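Local atomic coordinates of ribosome inactivating type 1 protein (Iris hollandica, PDB entry 3MVG), a protein that belongs to the plant ribosome-inactivating protein family, as a single-chain type 1 member. Residues I1-R7 with L49-F55; Y16-L20 with L158-T162; L23-S29 with L66-A71. All coordinates share one frame; numbering follows the deposited sequence.

Contact 1: residues I1-R7 with L49-F55; sequences IETVEFR and LLFVRLF
Ile1, in the conformer described, sits like a lid on the Phe51 ring. Its CB stands 3.5 Å from the centroid of that ring, almost on the normal, a CH-pi contact in which both branches help: CG1 reaches CZ, while CG2 slips down beside the carbonyl oxygen of Leu49. The CB of Phe51, in turn, abuts Thr3 OG1, a hydroxyl that also bonds to Ile1 O, which probably helps keep the N-terminal residue over the ring.

The same face continues as a row of interlocking side chains. Thr3 CG2 is the bump that rests on one face of the Arg53 guanidinium, 3.8 Å from Arg53 NH1. At the edge of this plane Glu5 OE2, in one of two conformers, takes both Arg53 NE (2.7 Å) and NH1, a side-on salt bridge to one oxygen. NE arrives on the anti lone pair and NH1 from above the carboxylate, whose plane stands at 86° to the guanidinium. A water joins Thr3 OG1 to Arg53 NH2. Next in the row, the Arg7 guanidinium lies flat on Phe55, planes 4° apart and Arg7 CZ 3.6 Å from the ring centroid, a cation-pi stack; the bend at chi2 (-148°) helps carry the arm along the ring, with its CD also over the face.

On the other face Val4, Phe6, Val52 and Leu54 turn toward helices 13-27 and 126-138. Phe6 CB meets Leu54 CD2 at 3.8 Å, and the Phe6 ring goes on to the ring of Phe19. Between the faces the backbones are laced in parallel register from Phe51 N to Glu2 O (2.9 Å) through to Phe55 N on Phe6 O. This is the parallel edge pair of the mixed beta-sheet in the N-terminal part of the ribosome-inactivating protein fold.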
loop_
_atom_site.group_PDB
_atom_site.type_symbol
_atom_site.label_atom_id
_atom_site.label_comp_id
_atom_site.label_asym_id
_atom_site.label_seq_id
_atom_site.Cartn_x
_atom_site.Cartn_y
_atom_site.Cartn_z
ATOM N N ILE A 1 -2.816 -22.264 21.323
ATOM C CA ILE A 1 -2.962 -20.792 21.125
ATOM C C ILE A 1 -3.473 -20.494 19.719
ATOM O O ILE A 1 -3.008 -21.116 18.758
ATOM C CB ILE A 1 -1.608 -20.083 21.331
ATOM C CG1 ILE A 1 -1.100 -20.300 22.758
ATOM C CG2 ILE A 1 -1.714 -18.597 21.015
ATOM C CD1 ILE A 1 -2.066 -19.827 23.831
ATOM N N GLU A 2 -4.413 -19.551 19.602
ATOM C CA GLU A 2 -4.871 -19.054 18.297
ATOM C C GLU A 2 -3.698 -18.891 17.330
ATOM O O GLU A 2 -2.680 -18.293 17.684
ATOM C CB GLU A 2 -5.545 -17.700 18.478
ATOM C CG GLU A 2 -6.272 -17.195 17.251
ATOM C CD GLU A 2 -7.574 -17.925 17.004
ATOM O OE1 GLU A 2 -7.953 -18.048 15.825
ATOM O OE2 GLU A 2 -8.202 -18.382 17.982
ATOM N N THR A 3 -3.849 -19.436 16.124
ATOM C CA THR A 3 -2.753 -19.480 15.149
ATOM C C THR A 3 -3.175 -18.925 13.798
ATOM O O THR A 3 -4.271 -19.228 13.308
ATOM C CB THR A 3 -2.231 -20.925 14.991
ATOM O OG1 THR A 3 -1.829 -21.413 16.273
ATOM C CG2 THR A 3 -1.037 -21.002 14.029
ATOM N N VAL A 4 -2.296 -18.093 13.229
ATOM C CA VAL A 4 -2.425 -17.504 11.893
ATOM C C VAL A 4 -1.236 -17.982 11.055
ATOM O O VAL A 4 -0.091 -17.862 11.489
ATOM C CB VAL A 4 -2.370 -15.961 11.955
ATOM C CG1 VAL A 4 -2.502 -15.366 10.558
ATOM C CG2 VAL A 4 -3.447 -15.414 12.884
ATOM N N GLU A 5 -1.493 -18.529 9.870
ATOM C CA GLU A 5 -0.422 -19.126 9.060
ATOM C C GLU A 5 -0.082 -18.356 7.787
ATOM O O GLU A 5 -0.933 -17.673 7.214
ATOM C CB GLU A 5 -0.771 -20.570 8.681
ATOM C CG GLU A 5 -0.990 -21.506 9.855
ATOM C CD GLU A 5 -1.238 -22.937 9.417
ATOM O OE1 GLU A 5 -2.016 -23.133 8.461
ATOM O OE2 GLU A 5 -0.668 -23.862 10.035
ATOM N N PHE A 6 1.168 -18.493 7.344
ATOM C CA PHE A 6 1.624 -17.943 6.068
ATOM C C PHE A 6 2.672 -18.881 5.484
ATOM O O PHE A 6 3.573 -19.335 6.196
ATOM C CB PHE A 6 2.215 -16.539 6.227
ATOM C CG PHE A 6 2.754 -15.972 4.944
ATOM C CD1 PHE A 6 4.121 -15.982 4.686
ATOM C CD2 PHE A 6 1.896 -15.467 3.971
ATOM C CE1 PHE A 6 4.620 -15.480 3.494
ATOM C CE2 PHE A 6 2.402 -14.965 2.770
ATOM C CZ PHE A 6 3.763 -14.972 2.544
ATOM N N ARG A 7 2.543 -19.175 4.189
ATOM C CA ARG A 7 3.506 -20.018 3.472
ATOM C C ARG A 7 4.118 -19.255 2.321
ATOM O O ARG A 7 3.399 -18.607 1.557
ATOM C CB ARG A 7 2.844 -21.285 2.930
ATOM C CG ARG A 7 1.982 -21.978 3.947
ATOM C CD ARG A 7 1.975 -23.462 3.732
ATOM N NE ARG A 7 1.099 -24.107 4.705
ATOM C CZ ARG A 7 1.109 -25.405 4.973
ATOM N NH1 ARG A 7 1.948 -26.202 4.327
ATOM N NH2 ARG A 7 0.279 -25.903 5.879
ATOM N N LEU A 49 -1.596 -13.927 23.927
ATOM C CA LEU A 49 -0.663 -14.486 22.942
ATOM C C LEU A 49 -1.317 -14.839 21.616
ATOM O O LEU A 49 -2.527 -15.090 21.539
ATOM C CB LEU A 49 0.064 -15.710 23.513
ATOM C CG LEU A 49 0.843 -15.497 24.814
ATOM C CD1 LEU A 49 1.472 -16.805 25.295
ATOM C CD2 LEU A 49 1.905 -14.411 24.674
ATOM N N LEU A 50 -0.503 -14.848 20.564
ATOM C CA LEU A 50 -0.938 -15.277 19.252
ATOM C C LEU A 50 0.222 -16.010 18.601
ATOM O O LEU A 50 1.367 -15.578 18.699
ATOM C CB LEU A 50 -1.358 -14.059 18.419
ATOM C CG LEU A 50 -1.963 -14.350 17.052
ATOM C CD1 LEU A 50 -3.301 -15.050 17.181
ATOM C CD2 LEU A 50 -2.127 -13.054 16.296
ATOM N N PHE A 51 -0.067 -17.129 17.952
ATOM C CA PHE A 51 0.946 -17.878 17.213
ATOM C C PHE A 51 0.862 -17.527 15.732
ATOM O O PHE A 51 -0.238 -17.443 15.171
ATOM C CB PHE A 51 0.717 -19.384 17.364
ATOM C CG PHE A 51 1.175 -19.977 18.685
ATOM C CD1 PHE A 51 1.077 -21.348 18.875
ATOM C CD2 PHE A 51 1.726 -19.207 19.712
ATOM C CE1 PHE A 51 1.489 -21.954 20.070
ATOM C CE2 PHE A 51 2.137 -19.806 20.920
ATOM C CZ PHE A 51 2.019 -21.181 21.089
ATOM N N VAL A 52 2.021 -17.373 15.098
ATOM C CA VAL A 52 2.114 -17.112 13.671
ATOM C C VAL A 52 3.012 -18.189 13.088
ATOM O O VAL A 52 4.227 -18.172 13.292
ATOM C CB VAL A 52 2.689 -15.706 13.378
ATOM C CG1 VAL A 52 2.813 -15.477 11.874
ATOM C CG2 VAL A 52 1.796 -14.645 13.982
ATOM N N ARG A 53 2.402 -19.153 12.402
ATOM C CA ARG A 53 3.148 -20.265 11.841
ATOM C C ARG A 53 3.565 -19.946 10.417
ATOM O O ARG A 53 2.720 -19.661 9.560
ATOM C CB ARG A 53 2.346 -21.567 11.918
ATOM C CG ARG A 53 3.171 -22.790 11.505
ATOM C CD ARG A 53 2.660 -24.111 12.070
ATOM N NE ARG A 53 1.217 -24.280 11.923
ATOM C CZ ARG A 53 0.372 -24.433 12.939
ATOM N NH1 ARG A 53 -0.925 -24.578 12.707
ATOM N NH2 ARG A 53 0.817 -24.446 14.189
ATOM N N LEU A 54 4.872 -19.975 10.181
ATOM C CA LEU A 54 5.450 -19.585 8.902
ATOM C C LEU A 54 6.156 -20.762 8.267
ATOM O O LEU A 54 6.908 -21.462 8.937
ATOM C CB LEU A 54 6.466 -18.468 9.114
ATOM C CG LEU A 54 5.975 -17.190 9.796
ATOM C CD1 LEU A 54 7.151 -16.280 10.056
ATOM C CD2 LEU A 54 4.946 -16.500 8.925
ATOM N N PHE A 55 5.950 -20.941 6.963
ATOM C CA PHE A 55 6.491 -22.091 6.218
ATOM C C PHE A 55 7.464 -21.635 5.143
ATOM O O PHE A 55 7.156 -20.728 4.365
ATOM C CB PHE A 55 5.356 -22.881 5.561
ATOM C CG PHE A 55 4.423 -23.564 6.532
ATOM C CD1 PHE A 55 3.431 -22.854 7.193
ATOM C CD2 PHE A 55 4.511 -24.940 6.751
ATOM C CE1 PHE A 55 2.559 -23.488 8.075
ATOM C CE2 PHE A 55 3.635 -25.587 7.631
ATOM C CZ PHE A 55 2.663 -24.863 8.292
HETATM O O HOH W 1 -0.343 -23.673 16.547
#

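Contact 2: residues Y16-L20 with L158-T162; sequences YSDFL and LVSET
The phenol of Tyr16 reaches across to the backbone of the other helix, its OH donating to the carbonyl oxygen of Leu158 at 2.7 Å. That oxygen lies at the ring edge, near its plane, and the bond meets the C=O at 130°, with the donor tilted somewhat from the carbonyl plane. Thr162 flanks the same hydroxyl: its CG2 comes within 3.4 Å of Tyr16 OH, and the two side chains cross at about a right angle. Leu20, one turn after Tyr16, presses both methyls against Thr162, CD2 lying 3.5 Å from Thr162 OG1, and its CG also sits over one face of the Tyr16 ring, offset toward the rim. More loosely, the edge of the Phe19 ring meets Val159 CG2 at 4.4 Å.

The local axes of 16-20 and 158-162 come within 11.1 Å of each other and cross at -68°, so long side chains bridge the buried centre of the ribosome-inactivating protein fold. Helix 146-164 has a wider pi-type turn at 158-161, just where the phenol binds its backbone.

CG of Tyr16 stands anti to the backbone N (chi1 180°), sending the ring out toward Leu158. Behind these residues, Val172 of helix 166-173 touches both Tyr16 and Leu158, and Arg24 bonds to Thr162 O.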
loop_
_atom_site.group_PDB
_atom_site.type_symbol
_atom_site.label_atom_id
_atom_site.label_comp_id
_atom_site.label_asym_id
_atom_site.label_seq_id
_atom_site.Cartn_x
_atom_site.Cartn_y
_atom_site.Cartn_z
ATOM N N TYR A 16 -0.167 -12.360 0.703
ATOM C CA TYR A 16 0.605 -11.727 1.766
ATOM C C TYR A 16 -0.268 -10.705 2.502
ATOM O O TYR A 16 -0.312 -10.680 3.733
ATOM C CB TYR A 16 1.874 -11.093 1.199
ATOM C CG TYR A 16 2.711 -10.423 2.261
ATOM C CD1 TYR A 16 3.400 -11.172 3.212
ATOM C CD2 TYR A 16 2.795 -9.040 2.326
ATOM C CE1 TYR A 16 4.164 -10.545 4.204
ATOM C CE2 TYR A 16 3.552 -8.405 3.304
ATOM C CZ TYR A 16 4.233 -9.163 4.230
ATOM O OH TYR A 16 4.976 -8.503 5.192
ATOM N N SER A 17 -0.988 -9.880 1.756
ATOM C CA SER A 17 -1.871 -8.895 2.376
ATOM C C SER A 17 -3.016 -9.544 3.153
ATOM O O SER A 17 -3.393 -9.049 4.223
ATOM C CB SER A 17 -2.405 -7.944 1.324
ATOM O OG SER A 17 -1.362 -7.126 0.854
ATOM N N ASP A 18 -3.570 -10.642 2.639
ATOM C CA ASP A 18 -4.611 -11.367 3.360
ATOM C C ASP A 18 -4.088 -11.907 4.686
ATOM O O ASP A 18 -4.777 -11.840 5.708
ATOM C CB ASP A 18 -5.166 -12.518 2.508
ATOM C CG ASP A 18 -6.139 -12.051 1.421
ATOM O OD1 ASP A 18 -6.552 -10.875 1.412
ATOM O OD2 ASP A 18 -6.504 -12.883 0.564
ATOM N N PHE A 19 -2.880 -12.465 4.663
ATOM C CA PHE A 19 -2.222 -12.926 5.877
ATOM C C PHE A 19 -2.124 -11.804 6.920
ATOM O O PHE A 19 -2.543 -11.973 8.055
ATOM C CB PHE A 19 -0.846 -13.513 5.531
ATOM C CG PHE A 19 0.134 -13.512 6.676
ATOM C CD1 PHE A 19 -0.130 -14.217 7.845
ATOM C CD2 PHE A 19 1.330 -12.827 6.576
ATOM C CE1 PHE A 19 0.775 -14.224 8.910
ATOM C CE2 PHE A 19 2.244 -12.829 7.633
ATOM C CZ PHE A 19 1.962 -13.530 8.802
ATOM N N LEU A 20 -1.601 -10.658 6.515
ATOM C CA LEU A 20 -1.430 -9.557 7.454
ATOM C C LEU A 20 -2.758 -9.056 7.979
ATOM O O LEU A 20 -2.855 -8.681 9.144
ATOM C CB LEU A 20 -0.654 -8.410 6.815
ATOM C CG LEU A 20 0.816 -8.694 6.502
ATOM C CD1 LEU A 20 1.414 -7.445 5.911
ATOM C CD2 LEU A 20 1.600 -9.102 7.750
ATOM N N LEU A 158 8.864 -8.186 8.712
ATOM C CA LEU A 158 7.896 -8.661 7.722
ATOM C C LEU A 158 6.600 -9.187 8.320
ATOM O O LEU A 158 5.652 -9.475 7.574
ATOM C CB LEU A 158 8.536 -9.686 6.780
ATOM C CG LEU A 158 9.681 -9.121 5.939
ATOM C CD1 LEU A 158 10.331 -10.230 5.135
ATOM C CD2 LEU A 158 9.171 -8.035 5.015
ATOM N N VAL A 159 6.541 -9.299 9.647
ATOM C CA VAL A 159 5.331 -9.731 10.336
ATOM C C VAL A 159 4.827 -8.620 11.263
ATOM O O VAL A 159 3.742 -8.088 11.041
ATOM C CB VAL A 159 5.557 -11.062 11.104
ATOM C CG1 VAL A 159 4.337 -11.422 11.915
ATOM C CG2 VAL A 159 5.901 -12.184 10.122
ATOM N N SER A 160 5.610 -8.254 12.281
ATOM C CA SER A 160 5.174 -7.237 13.252
ATOM C C SER A 160 5.117 -5.830 12.661
ATOM O O SER A 160 4.136 -5.110 12.849
ATOM C CB SER A 160 6.090 -7.232 14.471
ATOM O OG SER A 160 6.068 -8.478 15.144
ATOM N N GLU A 161 6.171 -5.416 11.964
ATOM C CA GLU A 161 6.225 -4.028 11.498
ATOM C C GLU A 161 5.244 -3.752 10.371
ATOM O O GLU A 161 4.658 -2.675 10.308
ATOM C CB GLU A 161 7.637 -3.601 11.097
ATOM C CG GLU A 161 8.693 -3.698 12.211
ATOM C CD GLU A 161 8.534 -2.700 13.344
ATOM O OE1 GLU A 161 7.543 -1.936 13.378
ATOM O OE2 GLU A 161 9.430 -2.685 14.209
ATOM N N THR A 162 5.081 -4.713 9.463
ATOM C CA THR A 162 4.071 -4.601 8.409
ATOM C C THR A 162 2.640 -4.671 8.973
ATOM O O THR A 162 1.743 -4.001 8.459
ATOM C CB THR A 162 4.274 -5.680 7.348
ATOM O OG1 THR A 162 4.348 -6.936 8.018
ATOM C CG2 THR A 162 5.560 -5.442 6.545
#

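Contact 3: residues L23-S29 with L66-A71. With SO4 (sulfate ion), chain C.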
loop_
_atom_site.group_PDB
_atom_site.type_symbol
_atom_site.label_atom_id
_atom_site.label_comp_id
_atom_site.label_asym_id
_atom_site.label_seq_id
_atom_site.Cartn_x
_atom_site.Cartn_y
_atom_site.Cartn_z
ATOM N N LEU A 23 -3.989 -11.417 10.513
ATOM C CA LEU A 23 -3.153 -11.199 11.673
ATOM C C LEU A 23 -3.613 -9.973 12.490
ATOM O O LEU A 23 -3.795 -10.060 13.705
ATOM C CB LEU A 23 -1.693 -11.082 11.230
ATOM C CG LEU A 23 -0.680 -10.759 12.319
ATOM C CD1 LEU A 23 -0.649 -11.823 13.397
ATOM C CD2 LEU A 23 0.687 -10.605 11.696
ATOM N N ARG A 24 -3.840 -8.852 11.816
ATOM C CA ARG A 24 -4.322 -7.648 12.497
ATOM C C ARG A 24 -5.647 -7.914 13.202
ATOM O O ARG A 24 -5.861 -7.446 14.320
ATOM C CB ARG A 24 -4.493 -6.486 11.518
ATOM C CG ARG A 24 -3.202 -5.965 10.919
ATOM C CD ARG A 24 -3.444 -4.673 10.130
ATOM N NE ARG A 24 -2.253 -4.370 9.343
ATOM C CZ ARG A 24 -2.074 -4.701 8.066
ATOM N NH1 ARG A 24 -3.053 -5.269 7.367
ATOM N NH2 ARG A 24 -0.914 -4.445 7.487
ATOM N N ASN A 25 -6.535 -8.661 12.550
ATOM C CA ASN A 25 -7.854 -8.946 13.119
ATOM C C ASN A 25 -7.782 -9.759 14.409
ATOM O O ASN A 25 -8.586 -9.554 15.325
ATOM C CB ASN A 25 -8.744 -9.645 12.084
ATOM C CG ASN A 25 -9.137 -8.735 10.937
ATOM O OD1 ASN A 25 -8.979 -7.520 10.987
ATOM N ND2 ASN A 25 -9.657 -9.339 9.876
ATOM N N ARG A 26 -6.811 -10.659 14.492
ATOM C CA ARG A 26 -6.605 -11.458 15.699
ATOM C C ARG A 26 -5.814 -10.723 16.782
ATOM O O ARG A 26 -6.030 -10.950 17.971
ATOM C CB ARG A 26 -5.920 -12.789 15.370
ATOM C CG ARG A 26 -6.653 -13.696 14.356
ATOM C CD ARG A 26 -7.952 -14.335 14.882
ATOM N NE ARG A 26 -9.052 -13.375 15.006
ATOM C CZ ARG A 26 -9.753 -12.893 13.983
ATOM N NH1 ARG A 26 -9.486 -13.286 12.738
ATOM N NH2 ARG A 26 -10.723 -12.019 14.203
ATOM N N LEU A 27 -4.875 -9.869 16.379
ATOM C CA LEU A 27 -4.123 -9.045 17.328
ATOM C C LEU A 27 -5.026 -8.039 18.019
ATOM O O LEU A 27 -4.944 -7.849 19.228
ATOM C CB LEU A 27 -2.989 -8.306 16.616
ATOM C CG LEU A 27 -1.814 -9.175 16.171
ATOM C CD1 LEU A 27 -0.961 -8.373 15.218
ATOM C CD2 LEU A 27 -0.982 -9.629 17.364
ATOM N N SER A 28 -5.883 -7.399 17.234
ATOM C CA SER A 28 -6.762 -6.341 17.691
ATOM C C SER A 28 -7.621 -6.739 18.889
ATOM O O SER A 28 -8.073 -7.873 19.000
ATOM C CB SER A 28 -7.677 -5.968 16.537
ATOM O OG SER A 28 -8.621 -4.997 16.951
ATOM N N SER A 29 -7.859 -5.769 19.770
ATOM C CA SER A 29 -8.821 -5.931 20.862
ATOM C C SER A 29 -10.257 -5.794 20.391
ATOM O O SER A 29 -11.173 -6.019 21.171
ATOM C CB SER A 29 -8.580 -4.879 21.940
ATOM O OG SER A 29 -9.048 -3.607 21.517
ATOM N N LEU A 66 3.650 -14.077 19.273
ATOM C CA LEU A 66 3.476 -12.643 19.413
ATOM C C LEU A 66 2.711 -12.329 20.683
ATOM O O LEU A 66 1.865 -13.103 21.130
ATOM C CB LEU A 66 2.750 -12.057 18.199
ATOM C CG LEU A 66 3.634 -11.748 16.983
ATOM C CD1 LEU A 66 4.279 -13.011 16.418
ATOM C CD2 LEU A 66 2.822 -11.024 15.916
ATOM N N ASN A 67 3.046 -11.189 21.272
ATOM C CA ASN A 67 2.257 -10.601 22.330
ATOM C C ASN A 67 1.236 -9.695 21.642
ATOM O O ASN A 67 1.603 -8.765 20.929
ATOM C CB ASN A 67 3.170 -9.813 23.262
ATOM C CG ASN A 67 2.435 -9.178 24.429
ATOM O OD1 ASN A 67 1.214 -9.273 24.555
ATOM N ND2 ASN A 67 3.194 -8.526 25.304
ATOM N N ARG A 68 -0.048 -9.981 21.822
ATOM C CA ARG A 68 -1.091 -9.162 21.211
ATOM C C ARG A 68 -1.061 -7.705 21.689
ATOM O O ARG A 68 -1.489 -6.810 20.970
ATOM C CB ARG A 68 -2.478 -9.750 21.472
ATOM C CG ARG A 68 -2.747 -11.093 20.792
ATOM C CD ARG A 68 -4.096 -11.707 21.198
ATOM N NE ARG A 68 -5.221 -10.856 20.806
ATOM C CZ ARG A 68 -6.181 -10.411 21.617
ATOM N NH1 ARG A 68 -6.227 -10.751 22.902
ATOM N NH2 ARG A 68 -7.135 -9.636 21.116
ATOM N N VAL A 69 -0.552 -7.470 22.895
ATOM C CA VAL A 69 -0.470 -6.115 23.456
ATOM C C VAL A 69 0.365 -5.182 22.573
ATOM O O VAL A 69 0.038 -4.013 22.407
ATOM C CB VAL A 69 0.060 -6.143 24.924
ATOM C CG1 VAL A 69 0.212 -4.740 25.507
ATOM C CG2 VAL A 69 -0.861 -6.974 25.797
ATOM N N ASN A 70 1.442 -5.703 21.994
ATOM C CA ASN A 70 2.310 -4.849 21.191
ATOM C C ASN A 70 2.597 -5.381 19.786
ATOM O O ASN A 70 3.380 -4.788 19.040
ATOM C CB ASN A 70 3.609 -4.510 21.945
ATOM C CG ASN A 70 4.487 -5.719 22.183
ATOM O OD1 ASN A 70 4.142 -6.847 21.822
ATOM N ND2 ASN A 70 5.651 -5.484 22.787
ATOM N N ALA A 71 1.950 -6.492 19.433
ATOM C CA ALA A 71 2.117 -7.149 18.122
ATOM C C ALA A 71 3.546 -7.614 17.854
ATOM O O ALA A 71 3.927 -7.822 16.700
ATOM C CB ALA A 71 1.619 -6.246 16.984
HETATM S S SO4 C . -9.071 -8.533 24.364
HETATM O O1 SO4 C . -8.351 -9.656 24.827
HETATM O O2 SO4 C . -8.608 -7.250 24.727
HETATM O O3 SO4 C . -9.034 -8.486 22.983
HETATM O O4 SO4 C . -10.438 -8.777 24.800
#
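Arg68 spends its guanidinium on two unlike tasks, gathering backbone carbonyls at the end of helix 13-27 while holding a sulfate ion. Its NE donates to Arg26 O at 2.9 Å, in the carbonyl plane. NH2 gives one bond to Ser28 O, reaching it from above the carbonyl plane (53° out of it), and another to sulfate O3 at 2.9 Å. NH1 meets sulfate O1 almost straight, at 3.1 Å and 175°, and also bonds to Gln47 O. The ion, probably from the crystallisation liquor, rests against Ser29 as well, whose CA is 3.3 Å from sulfate O3. A bend at chi3 (62°) turns the head of Arg68 toward these carbonyls, where several C=O groups near the helix end probably stabilise its positive charge.

The site lies where helix 13-27 ends beside the turn leading from strand 61-67 into the antiparallel strand 72-78 of the ribosome-inactivating protein sheet. In that turn Asn67 OD1 accepts from Val69 N, an Asx turn.

Beside these polar contacts Leu27 packs between helix and turn. Its CD1 touches Ala71 CB at 3.8 Å, and CD2 nestles against Arg68 CA and CG. Leu66 CD2, in the conformer described, approaches both Leu27 CD2 and Leu23 CD1, the latter at 4.4 Å, while Leu50 of the neighbouring strand borders the same two helix leucines.

How the contacts relate
From the N terminus the chain runs through strand 3-7 into helix 13-27, which supplies one segment each to contacts 2 and 3. Contact 1 closes its loop when strand 49-55 returns beside strand 3-7, and contact 3 closes its own soon after at 66-71, where strand 61-67 ends. The longest loop, that of contact 2, closes at 158-162; it encloses the whole of contact 3 and crosses contact 1, which also crosses contact 3. Phe19 packs on Val4 and Val52, joining contacts 1 and 2; Leu50 O with Leu66 N joins contacts 1 and 3, and Ser160 OG with Ala71 O joins contacts 2 and 3. Sheet, helix 13-27 and helix 146-164 are thereby tied together.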